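Local coordinates for protein oxidoreductase (PDB 3KA7) that binds flavin-adenine dinucleotide and is probably an oxidoreductase of the flavin-containing amine oxidoreductase family, at residues E290-H295 / K360-L365. Residues are numbered along the deposited sequence; the frame is centred on the assembly and turned at random.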
loop_
_atom_site.group_PDB
_atom_site.type_symbol
_atom_site.label_atom_id
_atom_site.label_comp_id
_atom_site.label_asym_id
_atom_site.label_seq_id
_atom_site.Cartn_x
_atom_site.Cartn_y
_atom_site.Cartn_z
ATOM N N GLU A 290 5.501 7.060 -25.633
ATOM C CA GLU A 290 5.196 8.468 -25.441
ATOM C C GLU A 290 4.548 8.595 -24.065
ATOM O O GLU A 290 4.047 7.612 -23.538
ATOM C CB GLU A 290 4.216 8.943 -26.509
ATOM C CG GLU A 290 2.855 8.240 -26.465
ATOM C CD GLU A 290 1.911 8.730 -27.543
ATOM O OE1 GLU A 290 1.860 9.959 -27.775
ATOM O OE2 GLU A 290 1.212 7.892 -28.152
ATOM N N PRO A 291 4.570 9.796 -23.471
ATOM C CA PRO A 291 3.891 9.964 -22.187
ATOM C C PRO A 291 2.393 9.652 -22.293
ATOM O O PRO A 291 1.745 10.023 -23.273
ATOM C CB PRO A 291 4.113 11.446 -21.859
ATOM C CG PRO A 291 5.291 11.847 -22.662
ATOM C CD PRO A 291 5.251 11.026 -23.913
ATOM N N LEU A 292 1.849 8.952 -21.296
ATOM C CA LEU A 292 0.424 8.667 -21.271
ATOM C C LEU A 292 -0.251 9.476 -20.169
ATOM O O LEU A 292 -1.369 9.954 -20.352
ATOM C CB LEU A 292 0.166 7.162 -21.086
ATOM C CG LEU A 292 0.763 6.253 -22.160
ATOM C CD1 LEU A 292 0.580 4.775 -21.783
ATOM C CD2 LEU A 292 0.164 6.538 -23.536
ATOM N N VAL A 293 0.443 9.641 -19.039
ATOM C CA VAL A 293 -0.048 10.463 -17.918
ATOM C C VAL A 293 0.493 11.883 -18.000
ATOM O O VAL A 293 -0.237 12.856 -17.799
ATOM C CB VAL A 293 0.362 9.864 -16.565
ATOM C CG1 VAL A 293 -0.066 10.769 -15.398
ATOM C CG2 VAL A 293 -0.229 8.484 -16.423
ATOM N N GLY A 294 1.788 11.990 -18.272
ATOM C CA GLY A 294 2.414 13.287 -18.542
ATOM C C GLY A 294 2.813 14.085 -17.314
ATOM O O GLY A 294 3.208 15.242 -17.426
ATOM N N HIS A 295 2.704 13.482 -16.133
ATOM C CA HIS A 295 3.131 14.150 -14.909
ATOM C C HIS A 295 3.507 13.127 -13.845
ATOM O O HIS A 295 3.342 11.918 -14.049
ATOM C CB HIS A 295 2.068 15.137 -14.383
ATOM C CG HIS A 295 0.783 14.490 -13.947
ATOM N ND1 HIS A 295 0.677 13.746 -12.788
ATOM C CD2 HIS A 295 -0.454 14.508 -14.494
ATOM C CE1 HIS A 295 -0.566 13.314 -12.655
ATOM N NE2 HIS A 295 -1.273 13.759 -13.680
ATOM N N LYS A 360 -2.994 5.929 -28.534
ATOM C CA LYS A 360 -1.647 6.116 -28.010
ATOM C C LYS A 360 -0.752 4.925 -28.333
ATOM O O LYS A 360 -1.229 3.808 -28.580
ATOM C CB LYS A 360 -1.667 6.380 -26.498
ATOM C CG LYS A 360 -2.391 7.650 -26.117
ATOM C CD LYS A 360 -1.603 8.889 -26.519
ATOM C CE LYS A 360 -2.150 10.127 -25.826
ATOM N NZ LYS A 360 -1.579 11.377 -26.428
ATOM N N ARG A 361 0.547 5.174 -28.324
ATOM C CA ARG A 361 1.531 4.182 -28.716
ATOM C C ARG A 361 2.157 3.535 -27.483
ATOM O O ARG A 361 2.983 4.135 -26.806
ATOM C CB ARG A 361 2.605 4.859 -29.579
ATOM C CG ARG A 361 3.726 3.964 -30.049
ATOM C CD ARG A 361 3.199 2.658 -30.573
ATOM N NE ARG A 361 2.730 2.752 -31.947
ATOM C CZ ARG A 361 3.452 2.408 -33.013
ATOM N NH1 ARG A 361 4.693 1.961 -32.873
ATOM N NH2 ARG A 361 2.933 2.520 -34.224
ATOM N N TYR A 362 1.750 2.304 -27.189
ATOM C CA TYR A 362 2.324 1.562 -26.062
ATOM C C TYR A 362 2.120 0.070 -26.286
ATOM O O TYR A 362 1.356 -0.332 -27.160
ATOM C CB TYR A 362 1.648 1.972 -24.739
ATOM C CG TYR A 362 0.167 1.674 -24.735
ATOM C CD1 TYR A 362 -0.313 0.440 -24.304
ATOM C CD2 TYR A 362 -0.751 2.613 -25.179
ATOM C CE1 TYR A 362 -1.659 0.153 -24.331
ATOM C CE2 TYR A 362 -2.101 2.336 -25.207
ATOM C CZ TYR A 362 -2.546 1.100 -24.773
ATOM O OH TYR A 362 -3.882 0.811 -24.801
ATOM N N GLU A 363 2.807 -0.738 -25.488
ATOM C CA GLU A 363 2.577 -2.171 -25.465
ATOM C C GLU A 363 2.396 -2.606 -24.019
ATOM O O GLU A 363 2.995 -2.040 -23.101
ATOM C CB GLU A 363 3.761 -2.920 -26.076
ATOM C CG GLU A 363 4.093 -2.506 -27.510
ATOM C CD GLU A 363 5.483 -2.946 -27.943
ATOM O OE1 GLU A 363 6.466 -2.638 -27.225
ATOM O OE2 GLU A 363 5.597 -3.588 -29.014
ATOM N N VAL A 364 1.568 -3.609 -23.814
ATOM C CA VAL A 364 1.462 -4.194 -22.488
ATOM C C VAL A 364 2.741 -4.970 -22.206
ATOM O O VAL A 364 3.101 -5.886 -22.953
ATOM C CB VAL A 364 0.251 -5.119 -22.407
ATOM C CG1 VAL A 364 0.212 -5.826 -21.051
ATOM C CG2 VAL A 364 -1.036 -4.326 -22.681
ATOM N N LEU A 365 3.422 -4.612 -21.125
ATOM C CA LEU A 365 4.702 -5.195 -20.772
ATOM C C LEU A 365 4.539 -6.417 -19.876
ATOM O O LEU A 365 5.126 -7.468 -20.129
ATOM C CB LEU A 365 5.584 -4.133 -20.095
ATOM C CG LEU A 365 7.027 -4.441 -19.689
ATOM C CD1 LEU A 365 7.900 -4.854 -20.882
ATOM C CD2 LEU A 365 7.639 -3.252 -18.937
HETATM O O HOH W 1 1.659 11.481 -25.528
#
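Glu290 reaches across to Lys360 and Arg361 where the loop after strand 280-288 passes the start of strand 362-370, an edge strand of the mixed sheet in this member of the flavin-containing amine oxidoreductase family. The two strands are antiparallel neighbours, and backbone bonding between Arg361 and Asp289 carries their pairing up to this end. From CB, which points toward Lys360 and Arg361, the glutamate runs straight beyond CG (chi2 -180°), and Glu290 CG passes 4.1 Å from Arg361 O. The carboxylate carbon Glu290 CD then lies 3.7 Å from Lys360 CD, the two side chains crossing at about a right angle. At the tip the oxygens divide the work. Glu290 OE2 accepts the backbone N-H of Arg361 through its anti lone pair, with Arg361 N at 2.8 Å and an N-H...O angle of 158°. Glu290 OE1 forms a long salt bridge to Lys360 NZ at 4.0 Å. With an alanine here, the Arg361 amide would probably lose this acceptor and Lys360 NZ its distant carboxylate mate. Next to the polar pair, buried Leu292 sets CD2 against Lys360 CB at a tight 3.5 Å and turns CD1 obliquely to the Tyr362 ring; Phe357 and Leu286 also touch this leucine. A water bridges the loop to its own carboxylate, donating to Pro291 O and, at 2.7 Å, to Glu290 OE1, and it weakly accepts from Lys360 NZ.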